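Local coordinates for protein argonaute (Aquifex aeolicus, PDB 1YVU) that uses short single-stranded DNA guides to recognise complementary RNA and cleaves that target strand with a metal-dependent RNase H-like PIWI domain, at residues A[10-15]-A[153-158]; A[22-27]-A[64-69]; A[136-141]-A[162-167]; A[316-321]-A[658-663]. One frame throughout, in Å; residues are numbered along the deposited sequence.

Interaction 1: residues A[10-15]-A[153-158]; sequences YRIEYR and FLLHLD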
# COMPACT_ATOMS: atom_id res chain seq x y z
N TYR A 10 16.40 -12.24 -9.36
CA TYR A 10 17.48 -12.83 -10.13
C TYR A 10 18.82 -12.31 -9.63
O TYR A 10 19.00 -11.09 -9.54
CB TYR A 10 17.38 -12.39 -11.59
CG TYR A 10 16.06 -12.64 -12.25
CD1 TYR A 10 15.02 -11.68 -12.18
CD2 TYR A 10 15.81 -13.86 -12.90
CE1 TYR A 10 13.73 -11.96 -12.74
CE2 TYR A 10 14.56 -14.15 -13.47
CZ TYR A 10 13.52 -13.20 -13.38
OH TYR A 10 12.27 -13.54 -13.86
N ARG A 11 19.79 -13.23 -9.42
CA ARG A 11 21.14 -12.87 -8.94
C ARG A 11 21.77 -11.95 -9.94
O ARG A 11 21.79 -12.24 -11.12
CB ARG A 11 22.05 -14.08 -8.75
CG ARG A 11 21.69 -14.89 -7.54
CD ARG A 11 22.74 -15.89 -7.09
NE ARG A 11 22.36 -16.49 -5.80
CZ ARG A 11 22.78 -17.66 -5.32
NH1 ARG A 11 23.64 -18.41 -6.01
NH2 ARG A 11 22.32 -18.10 -4.14
N ILE A 12 22.08 -10.76 -9.47
CA ILE A 12 22.72 -9.74 -10.28
C ILE A 12 24.18 -9.58 -9.82
O ILE A 12 24.51 -9.74 -8.64
CB ILE A 12 21.89 -8.40 -10.29
CG1 ILE A 12 22.52 -7.39 -11.24
CG2 ILE A 12 21.72 -7.80 -8.90
CD1 ILE A 12 21.63 -6.26 -11.55
N GLU A 13 25.06 -9.34 -10.78
CA GLU A 13 26.48 -9.20 -10.51
C GLU A 13 27.11 -8.13 -11.39
O GLU A 13 26.65 -7.89 -12.51
CB GLU A 13 27.17 -10.54 -10.73
CG GLU A 13 27.32 -11.38 -9.47
CD GLU A 13 27.19 -12.87 -9.69
OE1 GLU A 13 27.61 -13.40 -10.74
OE2 GLU A 13 26.68 -13.54 -8.78
N TYR A 14 28.11 -7.45 -10.83
CA TYR A 14 28.86 -6.41 -11.54
C TYR A 14 30.38 -6.65 -11.39
O TYR A 14 30.94 -6.59 -10.28
CB TYR A 14 28.46 -5.01 -11.04
CG TYR A 14 29.03 -3.87 -11.87
CD1 TYR A 14 28.94 -3.88 -13.27
CD2 TYR A 14 29.65 -2.78 -11.25
CE1 TYR A 14 29.47 -2.83 -14.05
CE2 TYR A 14 30.19 -1.72 -12.01
CZ TYR A 14 30.10 -1.75 -13.42
OH TYR A 14 30.71 -0.76 -14.19
N ARG A 15 31.03 -6.94 -12.52
CA ARG A 15 32.47 -7.19 -12.61
C ARG A 15 33.00 -6.36 -13.82
O ARG A 15 33.38 -6.94 -14.85
CB ARG A 15 32.74 -8.69 -12.87
CG ARG A 15 32.09 -9.69 -11.92
CD ARG A 15 32.43 -11.13 -12.33
NE ARG A 15 31.43 -12.16 -11.98
CZ ARG A 15 31.07 -12.52 -10.75
NH1 ARG A 15 31.57 -11.91 -9.68
NH2 ARG A 15 30.29 -13.57 -10.58
N PHE A 153 23.19 -10.06 -4.30
CA PHE A 153 22.25 -9.01 -4.69
C PHE A 153 21.25 -9.56 -5.69
O PHE A 153 21.61 -10.37 -6.56
CB PHE A 153 22.98 -7.80 -5.28
CG PHE A 153 23.82 -7.04 -4.27
CD1 PHE A 153 24.92 -6.27 -4.70
CD2 PHE A 153 23.51 -7.06 -2.90
CE1 PHE A 153 25.70 -5.54 -3.78
CE2 PHE A 153 24.28 -6.34 -1.97
CZ PHE A 153 25.38 -5.58 -2.41
N LEU A 154 19.98 -9.25 -5.49
CA LEU A 154 18.94 -9.73 -6.39
C LEU A 154 18.30 -8.60 -7.16
O LEU A 154 18.01 -7.53 -6.60
CB LEU A 154 17.85 -10.46 -5.60
CG LEU A 154 18.34 -11.55 -4.65
CD1 LEU A 154 17.24 -12.08 -3.78
CD2 LEU A 154 19.02 -12.64 -5.47
N LEU A 155 18.11 -8.78 -8.46
CA LEU A 155 17.43 -7.75 -9.19
C LEU A 155 15.99 -8.16 -9.14
O LEU A 155 15.61 -9.28 -9.51
CB LEU A 155 17.88 -7.59 -10.63
CG LEU A 155 17.10 -6.52 -11.42
CD1 LEU A 155 17.31 -5.11 -10.86
CD2 LEU A 155 17.52 -6.57 -12.84
N HIS A 156 15.25 -7.31 -8.44
CA HIS A 156 13.83 -7.44 -8.30
C HIS A 156 13.32 -6.66 -9.52
O HIS A 156 13.56 -5.44 -9.62
CB HIS A 156 13.35 -6.80 -7.01
CG HIS A 156 11.88 -6.59 -6.94
ND1 HIS A 156 11.00 -7.20 -7.80
CD2 HIS A 156 11.13 -5.76 -6.16
CE1 HIS A 156 9.77 -6.76 -7.58
NE2 HIS A 156 9.83 -5.89 -6.58
N LEU A 157 12.66 -7.39 -10.42
CA LEU A 157 12.12 -6.80 -11.63
C LEU A 157 10.66 -7.16 -11.86
O LEU A 157 10.28 -8.33 -11.88
CB LEU A 157 12.98 -7.19 -12.82
CG LEU A 157 12.65 -6.84 -14.28
CD1 LEU A 157 12.23 -5.40 -14.48
CD2 LEU A 157 13.89 -7.12 -15.07
N ASP A 158 9.85 -6.12 -12.07
CA ASP A 158 8.44 -6.30 -12.31
C ASP A 158 7.97 -5.44 -13.48
O ASP A 158 8.70 -4.55 -13.95
CB ASP A 158 7.63 -5.96 -11.04
CG ASP A 158 6.39 -6.84 -10.85
OD1 ASP A 158 5.78 -7.30 -11.85
OD2 ASP A 158 6.03 -7.06 -9.68
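Tyr10 and Leu155 exchange two backbone hydrogen bonds, as befits an antiparallel hydrogen-bonded pair. Leu155 N reaches Tyr10 O at 2.7 Å in a nearly straight bond (174° at the hydrogen), whereas Tyr10 N to Leu155 O is longer, 3.1 Å, and more bent. The pair joins strand 9-14 of the N-terminal domain to strand 153-165 of linker L1 within an antiparallel sheet. Further along, Ile12 N donates to Phe153 O at 3.0 Å. Between these bonds Arg11 and Leu154 form a non-hydrogen-bonded pair, where Arg11 CG meets Leu154 CD2; the charged end of Arg11 runs on to a cation-pi contact with Tyr152.

Tyr10, Ile12, Phe153 and Leu155 share the other face. Ile12 uses two branches: CG2 packs on Phe153 CB at 3.8 Å, while CG1, turned opposite the backbone N (chi1 -175°), sends CD1 to Leu155 CB. Helix 94-107 lies on this group through Phe101, which touches Ile12 and Leu155. The Tyr10 side chain packs on Ile287 and Leu291 of helix 280-299, and its hydroxyl is hydrogen-bonded to Glu309. Leu155 O, besides accepting from the Tyr10 backbone, sits at the edge of the phenol ring, 3.6 Å from Tyr10 CD1.

Interaction 2: residues A[22-27]-A[64-69]; sequences TVFKPT and EKDTLY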
# COMPACT_ATOMS: atom_id res chain seq x y z
N THR A 22 35.68 8.05 -11.23
CA THR A 22 35.96 9.41 -10.78
C THR A 22 35.12 9.78 -9.53
O THR A 22 33.89 9.74 -9.55
CB THR A 22 35.73 10.42 -11.92
OG1 THR A 22 36.44 9.99 -13.08
CG2 THR A 22 36.24 11.81 -11.54
N VAL A 23 35.82 10.11 -8.45
CA VAL A 23 35.19 10.48 -7.18
C VAL A 23 34.94 12.00 -7.10
O VAL A 23 35.72 12.80 -7.62
CB VAL A 23 36.05 10.03 -5.95
CG1 VAL A 23 35.25 10.15 -4.66
CG2 VAL A 23 36.54 8.61 -6.12
N PHE A 24 33.81 12.34 -6.48
CA PHE A 24 33.36 13.71 -6.26
C PHE A 24 32.84 13.86 -4.82
O PHE A 24 31.94 13.13 -4.43
CB PHE A 24 32.28 14.12 -7.27
CG PHE A 24 32.79 14.36 -8.67
CD1 PHE A 24 32.56 13.42 -9.68
CD2 PHE A 24 33.57 15.49 -8.97
CE1 PHE A 24 33.11 13.60 -10.99
CE2 PHE A 24 34.13 15.69 -10.28
CZ PHE A 24 33.90 14.74 -11.28
N LYS A 25 33.45 14.73 -4.03
CA LYS A 25 32.98 14.97 -2.65
C LYS A 25 32.64 16.47 -2.55
O LYS A 25 33.35 17.30 -3.16
CB LYS A 25 34.05 14.58 -1.62
CG LYS A 25 33.49 14.17 -0.25
CD LYS A 25 34.47 14.45 0.89
CE LYS A 25 33.90 14.02 2.24
NZ LYS A 25 34.79 14.42 3.36
N PRO A 26 31.52 16.84 -1.85
CA PRO A 26 31.15 18.27 -1.73
C PRO A 26 32.12 19.06 -0.87
O PRO A 26 32.85 18.49 -0.05
CB PRO A 26 29.77 18.23 -1.08
CG PRO A 26 29.25 16.89 -1.46
CD PRO A 26 30.44 16.02 -1.26
N THR A 27 32.18 20.37 -1.10
CA THR A 27 33.07 21.20 -0.29
C THR A 27 32.27 21.70 0.93
O THR A 27 32.84 22.25 1.88
CB THR A 27 33.68 22.36 -1.10
OG1 THR A 27 33.68 22.03 -2.49
CG2 THR A 27 35.14 22.59 -0.70
N GLU A 64 37.01 13.81 -19.06
CA GLU A 64 38.19 14.61 -19.41
C GLU A 64 38.00 16.06 -18.96
O GLU A 64 36.87 16.57 -18.98
CB GLU A 64 38.46 14.56 -20.91
CG GLU A 64 38.79 13.16 -21.44
CD GLU A 64 39.13 13.13 -22.93
OE1 GLU A 64 38.68 14.03 -23.68
OE2 GLU A 64 39.84 12.19 -23.35
N LYS A 65 39.10 16.68 -18.51
CA LYS A 65 39.16 18.08 -18.05
C LYS A 65 38.28 18.45 -16.82
O LYS A 65 38.14 19.64 -16.50
CB LYS A 65 38.86 19.07 -19.21
CG LYS A 65 39.74 18.95 -20.49
CD LYS A 65 38.99 19.54 -21.70
CE LYS A 65 39.77 19.43 -23.00
NZ LYS A 65 38.95 19.87 -24.16
N ASP A 66 37.73 17.44 -16.12
CA ASP A 66 36.87 17.64 -14.94
C ASP A 66 37.54 18.31 -13.73
O ASP A 66 38.55 17.82 -13.21
CB ASP A 66 36.17 16.32 -14.51
CG ASP A 66 37.10 15.34 -13.76
OD1 ASP A 66 38.01 14.77 -14.40
OD2 ASP A 66 36.93 15.16 -12.53
N THR A 67 36.98 19.44 -13.30
CA THR A 67 37.53 20.14 -12.15
C THR A 67 36.44 20.17 -11.09
O THR A 67 36.40 19.30 -10.22
CB THR A 67 38.01 21.59 -12.54
OG1 THR A 67 38.56 21.57 -13.86
CG2 THR A 67 39.11 22.08 -11.58
N LEU A 68 35.52 21.13 -11.23
CA LEU A 68 34.40 21.34 -10.31
C LEU A 68 33.04 21.13 -10.93
O LEU A 68 32.83 21.37 -12.13
CB LEU A 68 34.44 22.76 -9.73
CG LEU A 68 35.68 23.15 -8.92
CD1 LEU A 68 36.39 24.29 -9.61
CD2 LEU A 68 35.26 23.51 -7.54
N TYR A 69 32.11 20.67 -10.10
CA TYR A 69 30.74 20.41 -10.51
C TYR A 69 29.81 21.33 -9.74
O TYR A 69 29.74 21.27 -8.51
CB TYR A 69 30.39 18.95 -10.25
CG TYR A 69 30.62 18.08 -11.45
CD1 TYR A 69 31.91 17.90 -11.98
CD2 TYR A 69 29.54 17.49 -12.13
CE1 TYR A 69 32.13 17.16 -13.17
CE2 TYR A 69 29.73 16.74 -13.32
CZ TYR A 69 31.04 16.58 -13.84
OH TYR A 69 31.26 15.87 -14.99
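Phe24 and Tyr69 approach each other from backbones whose CA atoms are 8.4 Å apart, and with Thr22 and Asp66 still wider spaced, no hydrogen bond joins the two segments and side chains make nearly all of the contact. The two aromatic rings form its centre. Their centroids lie 4.6 Å apart with planes inclined at 49°, an oblique meeting. The touching parts are the CE2-CZ side of Phe24 and the CD1-CE1 side of Tyr69, nearest at 3.5 Å between Phe24 CZ and Tyr69 CE1.

Asp66 comes to the same end of the phenylalanine. Its CG stands between the backbone N and the carbonyl carbon (chi1 76°), and OD2 is then placed near Phe24 CZ and, 3.6 Å away, Thr22 CG2. Ring and carboxylate are almost perpendicular, at 79°. The methyl of Thr22 and the carboxylate approach from opposite directions, while Thr22 OG1 turns to a hydrogen bond with Gly61 O. Thr67 O lies near the plane of the Phe24 ring, at its edge, 4.3 Å from Phe24 CE2.

All of this belongs to the N-terminal domain of argonaute. Phe24 lies next to strand 25-26 and Tyr69 by the start of strand 69-72, the two outer strands of a small antiparallel sheet with strand 78-82 between them. Phe24 also packs on Cys59 of strand 56-59, and Tyr69 OH makes a weak hydrogen bond to Thr46 at the end of helix 32-46.

Interaction 3: residues A[136-141]-A[162-167]; sequences ALIPEV and RIQPFE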
# COMPACT_ATOMS: atom_id res chain seq x y z
N ALA A 136 -5.48 4.44 -22.01
CA ALA A 136 -4.31 3.61 -22.35
C ALA A 136 -3.73 3.00 -21.08
O ALA A 136 -3.73 3.62 -20.02
CB ALA A 136 -3.25 4.44 -23.06
N LEU A 137 -3.25 1.76 -21.19
CA LEU A 137 -2.66 1.02 -20.07
C LEU A 137 -1.15 1.06 -20.22
O LEU A 137 -0.54 0.09 -20.66
CB LEU A 137 -3.13 -0.44 -20.09
CG LEU A 137 -4.62 -0.75 -20.12
CD1 LEU A 137 -4.89 -1.99 -20.97
CD2 LEU A 137 -5.16 -0.90 -18.71
N ILE A 138 -0.54 2.17 -19.85
CA ILE A 138 0.91 2.34 -19.98
C ILE A 138 1.74 1.39 -19.11
O ILE A 138 1.38 1.13 -17.98
CB ILE A 138 1.28 3.84 -19.78
CG1 ILE A 138 0.77 4.60 -21.01
CG2 ILE A 138 2.81 4.05 -19.59
CD1 ILE A 138 0.55 6.08 -20.80
N PRO A 139 2.75 0.73 -19.71
CA PRO A 139 3.61 -0.21 -18.96
C PRO A 139 4.70 0.50 -18.18
O PRO A 139 5.35 1.43 -18.68
CB PRO A 139 4.25 -1.06 -20.05
CG PRO A 139 3.40 -0.84 -21.22
CD PRO A 139 2.97 0.56 -21.15
N GLU A 140 4.87 0.07 -16.94
CA GLU A 140 5.92 0.61 -16.09
C GLU A 140 6.76 -0.57 -15.66
O GLU A 140 6.26 -1.67 -15.36
CB GLU A 140 5.35 1.38 -14.88
CG GLU A 140 4.58 0.53 -13.86
CD GLU A 140 3.81 1.33 -12.83
OE1 GLU A 140 4.22 2.49 -12.54
OE2 GLU A 140 2.81 0.79 -12.29
N VAL A 141 8.07 -0.37 -15.80
CA VAL A 141 9.04 -1.37 -15.44
C VAL A 141 9.86 -0.81 -14.28
O VAL A 141 10.65 0.12 -14.45
CB VAL A 141 9.96 -1.75 -16.64
CG1 VAL A 141 10.30 -3.21 -16.59
CG2 VAL A 141 9.31 -1.41 -17.99
N ARG A 162 0.14 1.13 -15.79
CA ARG A 162 -0.33 2.41 -15.31
C ARG A 162 -1.51 2.82 -16.18
O ARG A 162 -1.36 2.92 -17.40
CB ARG A 162 0.81 3.45 -15.40
CG ARG A 162 0.57 4.75 -14.68
CD ARG A 162 0.49 4.54 -13.19
NE ARG A 162 1.78 4.64 -12.50
CZ ARG A 162 1.97 4.35 -11.21
NH1 ARG A 162 0.96 3.94 -10.44
NH2 ARG A 162 3.17 4.54 -10.67
N ILE A 163 -2.67 2.99 -15.56
CA ILE A 163 -3.89 3.37 -16.28
C ILE A 163 -3.90 4.88 -16.42
O ILE A 163 -3.91 5.61 -15.44
CB ILE A 163 -5.19 2.87 -15.57
CG1 ILE A 163 -5.04 1.41 -15.10
CG2 ILE A 163 -6.38 2.95 -16.53
CD1 ILE A 163 -6.14 0.91 -14.15
N GLN A 164 -3.84 5.35 -17.66
CA GLN A 164 -3.78 6.78 -17.94
C GLN A 164 -4.63 7.18 -19.14
O GLN A 164 -4.73 6.41 -20.08
CB GLN A 164 -2.32 7.18 -18.21
CG GLN A 164 -1.49 7.49 -16.97
CD GLN A 164 -0.07 7.83 -17.28
OE1 GLN A 164 0.28 8.24 -18.38
NE2 GLN A 164 0.78 7.67 -16.29
N PRO A 165 -5.28 8.37 -19.10
CA PRO A 165 -6.10 8.87 -20.22
C PRO A 165 -5.22 9.50 -21.30
O PRO A 165 -4.11 9.95 -21.01
CB PRO A 165 -6.97 9.95 -19.56
CG PRO A 165 -6.98 9.59 -18.13
CD PRO A 165 -5.56 9.19 -17.91
N PHE A 166 -5.73 9.55 -22.52
CA PHE A 166 -5.01 10.12 -23.66
C PHE A 166 -4.84 11.62 -23.46
O PHE A 166 -3.79 12.20 -23.77
CB PHE A 166 -5.78 9.85 -24.96
CG PHE A 166 -5.40 8.55 -25.63
CD1 PHE A 166 -5.80 7.31 -25.07
CD2 PHE A 166 -4.63 8.55 -26.81
CE1 PHE A 166 -5.42 6.08 -25.69
CE2 PHE A 166 -4.24 7.33 -27.45
CZ PHE A 166 -4.64 6.09 -26.88
N GLU A 167 -5.86 12.20 -22.83
CA GLU A 167 -5.93 13.62 -22.55
C GLU A 167 -5.01 13.99 -21.42
O GLU A 167 -4.83 13.25 -20.46
CB GLU A 167 -7.36 14.03 -22.17
CG GLU A 167 -8.48 13.49 -23.06
CD GLU A 167 -9.36 12.49 -22.33
OE1 GLU A 167 -10.05 12.90 -21.37
OE2 GLU A 167 -9.36 11.30 -22.70
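Ala136 and Gln164 are tightly joined through their backbones. Ala136 N donates to Gln164 O and Gln164 N returns the bond to Ala136 O, each at 2.9 Å and each donor lying nearly along the C=O axis. Ile138 and Arg162, the next hydrogen-bonded pair, are less regular: the bond from Ile138 N to Arg162 O is weak, bent to 117° at its hydrogen, and the return bond from Arg162 N to Ile138 O is implausibly short and so doubtful in its details. Between the two pairs, Leu137 and Ile163 point to the other face, where Leu137 CD2 and Ile163 CG1 just meet at 4.3 Å.

These residues belong to the long beta hairpin of linker L1, strands 134-147 and 153-165, near the point where the chain passes into the PAZ domain. Contact with PAZ is direct, since Ile138 and Gln164 both lean on Lys256 of strand 255-257. The two also meet diagonally, Ile138 CD1 touching Gln164 OE1.

Polar contact marks one end. Arg162, its chain bent at chi2 and chi3, brings its guanidinium to Glu140, and NH2 forms a salt bridge with Glu140 OE1 at 3.0 Å. The carboxylate lies over one face of the guanidinium, the planes 71° apart, rather than pairing with it edge to edge. The loose, solvent side is at the other end, where the exposed Phe166 ring reaches back to Ala136, with its CE1 3.8 Å from Ala136 CB.

Interaction 4: residues A[316-321]-A[658-663]; sequences LNFKDT and QILSLT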
# COMPACT_ATOMS: atom_id res chain seq x y z
N LEU A 316 5.86 -22.20 5.77
CA LEU A 316 6.03 -21.94 7.19
C LEU A 316 4.71 -22.33 7.84
O LEU A 316 3.67 -21.77 7.54
CB LEU A 316 6.31 -20.45 7.39
CG LEU A 316 7.10 -20.00 8.62
CD1 LEU A 316 8.52 -20.54 8.62
CD2 LEU A 316 7.14 -18.52 8.59
N ASN A 317 4.74 -23.37 8.67
CA ASN A 317 3.52 -23.77 9.36
C ASN A 317 3.28 -22.77 10.46
O ASN A 317 4.20 -22.10 10.96
CB ASN A 317 3.59 -25.20 9.90
CG ASN A 317 3.48 -26.26 8.80
OD1 ASN A 317 2.41 -26.43 8.20
ND2 ASN A 317 4.58 -26.95 8.52
N PHE A 318 2.01 -22.57 10.71
CA PHE A 318 1.59 -21.64 11.72
C PHE A 318 0.48 -22.30 12.51
O PHE A 318 -0.10 -23.29 12.03
CB PHE A 318 1.13 -20.34 11.05
CG PHE A 318 0.06 -20.51 10.00
CD1 PHE A 318 -1.31 -20.37 10.33
CD2 PHE A 318 0.39 -20.79 8.67
CE1 PHE A 318 -2.32 -20.51 9.35
CE2 PHE A 318 -0.61 -20.92 7.68
CZ PHE A 318 -1.97 -20.78 8.04
N LYS A 319 0.17 -21.76 13.68
CA LYS A 319 -0.88 -22.28 14.53
C LYS A 319 -2.26 -21.80 14.04
O LYS A 319 -2.70 -20.69 14.32
CB LYS A 319 -0.64 -21.88 15.97
CG LYS A 319 0.70 -22.30 16.57
CD LYS A 319 0.83 -23.82 16.75
CE LYS A 319 2.15 -24.19 17.46
NZ LYS A 319 2.36 -25.66 17.74
N ASP A 320 -2.92 -22.63 13.24
CA ASP A 320 -4.23 -22.31 12.67
C ASP A 320 -5.43 -22.82 13.44
O ASP A 320 -6.58 -22.56 13.07
CB ASP A 320 -4.32 -22.80 11.21
CG ASP A 320 -3.56 -24.09 10.95
OD1 ASP A 320 -3.30 -24.87 11.91
OD2 ASP A 320 -3.20 -24.31 9.78
N THR A 321 -5.16 -23.53 14.53
CA THR A 321 -6.22 -24.09 15.34
C THR A 321 -6.94 -23.03 16.14
O THR A 321 -6.33 -22.25 16.88
CB THR A 321 -5.72 -25.22 16.26
OG1 THR A 321 -5.09 -26.24 15.46
CG2 THR A 321 -6.89 -25.85 17.04
N GLN A 658 3.07 -15.82 13.40
CA GLN A 658 2.07 -15.10 14.20
C GLN A 658 1.23 -14.18 13.31
O GLN A 658 0.09 -13.89 13.61
CB GLN A 658 2.76 -14.24 15.24
CG GLN A 658 3.78 -14.98 16.07
CD GLN A 658 4.55 -14.09 17.02
OE1 GLN A 658 4.88 -12.94 16.71
NE2 GLN A 658 4.85 -14.64 18.19
N ILE A 659 1.82 -13.70 12.22
CA ILE A 659 1.15 -12.83 11.26
C ILE A 659 0.13 -13.67 10.54
O ILE A 659 -1.03 -13.28 10.43
CB ILE A 659 2.20 -12.25 10.30
CG1 ILE A 659 2.61 -10.90 10.83
CG2 ILE A 659 1.74 -12.23 8.80
CD1 ILE A 659 3.86 -10.46 10.25
N LEU A 660 0.60 -14.84 10.10
CA LEU A 660 -0.19 -15.84 9.39
C LEU A 660 -1.34 -16.34 10.22
O LEU A 660 -2.44 -16.52 9.70
CB LEU A 660 0.68 -17.02 9.03
CG LEU A 660 1.53 -16.87 7.80
CD1 LEU A 660 2.46 -18.04 7.68
CD2 LEU A 660 0.61 -16.81 6.62
N SER A 661 -1.11 -16.51 11.53
CA SER A 661 -2.17 -16.96 12.42
C SER A 661 -3.22 -15.89 12.63
O SER A 661 -4.39 -16.18 12.60
CB SER A 661 -1.60 -17.43 13.75
OG SER A 661 -0.82 -18.61 13.57
N LEU A 662 -2.78 -14.63 12.68
CA LEU A 662 -3.65 -13.48 12.89
C LEU A 662 -4.50 -13.11 11.71
O LEU A 662 -5.35 -12.26 11.84
CB LEU A 662 -2.85 -12.24 13.32
CG LEU A 662 -2.27 -12.20 14.74
CD1 LEU A 662 -1.33 -11.03 14.90
CD2 LEU A 662 -3.34 -12.16 15.80
N THR A 663 -4.26 -13.73 10.55
CA THR A 663 -5.07 -13.43 9.36
C THR A 663 -6.45 -14.00 9.61
O THR A 663 -7.45 -13.50 9.16
CB THR A 663 -4.56 -14.12 8.13
OG1 THR A 663 -4.37 -15.51 8.43
CG2 THR A 663 -3.29 -13.50 7.64
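Ser661 OG has two carbonyl oxygens within reach, Lys319 O at 2.9 Å and Ser657 O, one turn earlier in the serine's own helix; which of them takes the proton is not settled. Lys319 N is also near, 3.3 Å from Ser661 OG. The contact sets a loop of linker L2 against the C-terminal part of helix 652-661 in the RNase H-like PIWI domain, joining the segment that connects the two lobes of argonaute to the catalytic lobe. It lies away from the metal site.

Packing centres on Phe318 and Leu660, whose side chains cross at about a right angle. Phe318 CG takes the position between backbone N and carbonyl carbon (chi1 55°), which sets the ring against Leu660. Leu660 CB lies over one face of the ring in a CH-pi contact, 4.0 Å from the centroid and 24° off the normal, displaced toward the rim. The leucine CD1 reaches Phe318 CD2, 3.6 Å away. Ser661 OG, in contrast, is near the ring plane, at the edge, 3.7 Å from Phe318 CD1.

Lys614, in the PIWI box, touches both Phe318 and Leu660, and the neighbouring Gly615 is hydrogen-bonded through its backbone to Leu316. The Leu316 side chain packs on Glu653 and Cys656, earlier in the same helix. Leu316 O lies in the plane of the Phe318 ring, at the edge, and 3.9 Å from Leu660 CD1.

Read from the N terminus, residues 10-15 open a long loop that interaction 1 closes at 153-158, pairing the N-terminal domain with linker L1. Interaction 2 falls wholly within that loop and ties two parts of the N-terminal domain; its nearest atoms stay about 11 Å from interaction 1. Interaction 3 begins inside the same loop, at 136-141, but closes beyond it at 162-167, so the two cross. They share strand 153-165 and meet directly where Leu157 and Asp158 touch Val141. Interaction 4 follows in series, spanning from linker L2 at 316-321 to the PIWI domain at 658-663, on the opposite side of the chain's centre from interaction 3.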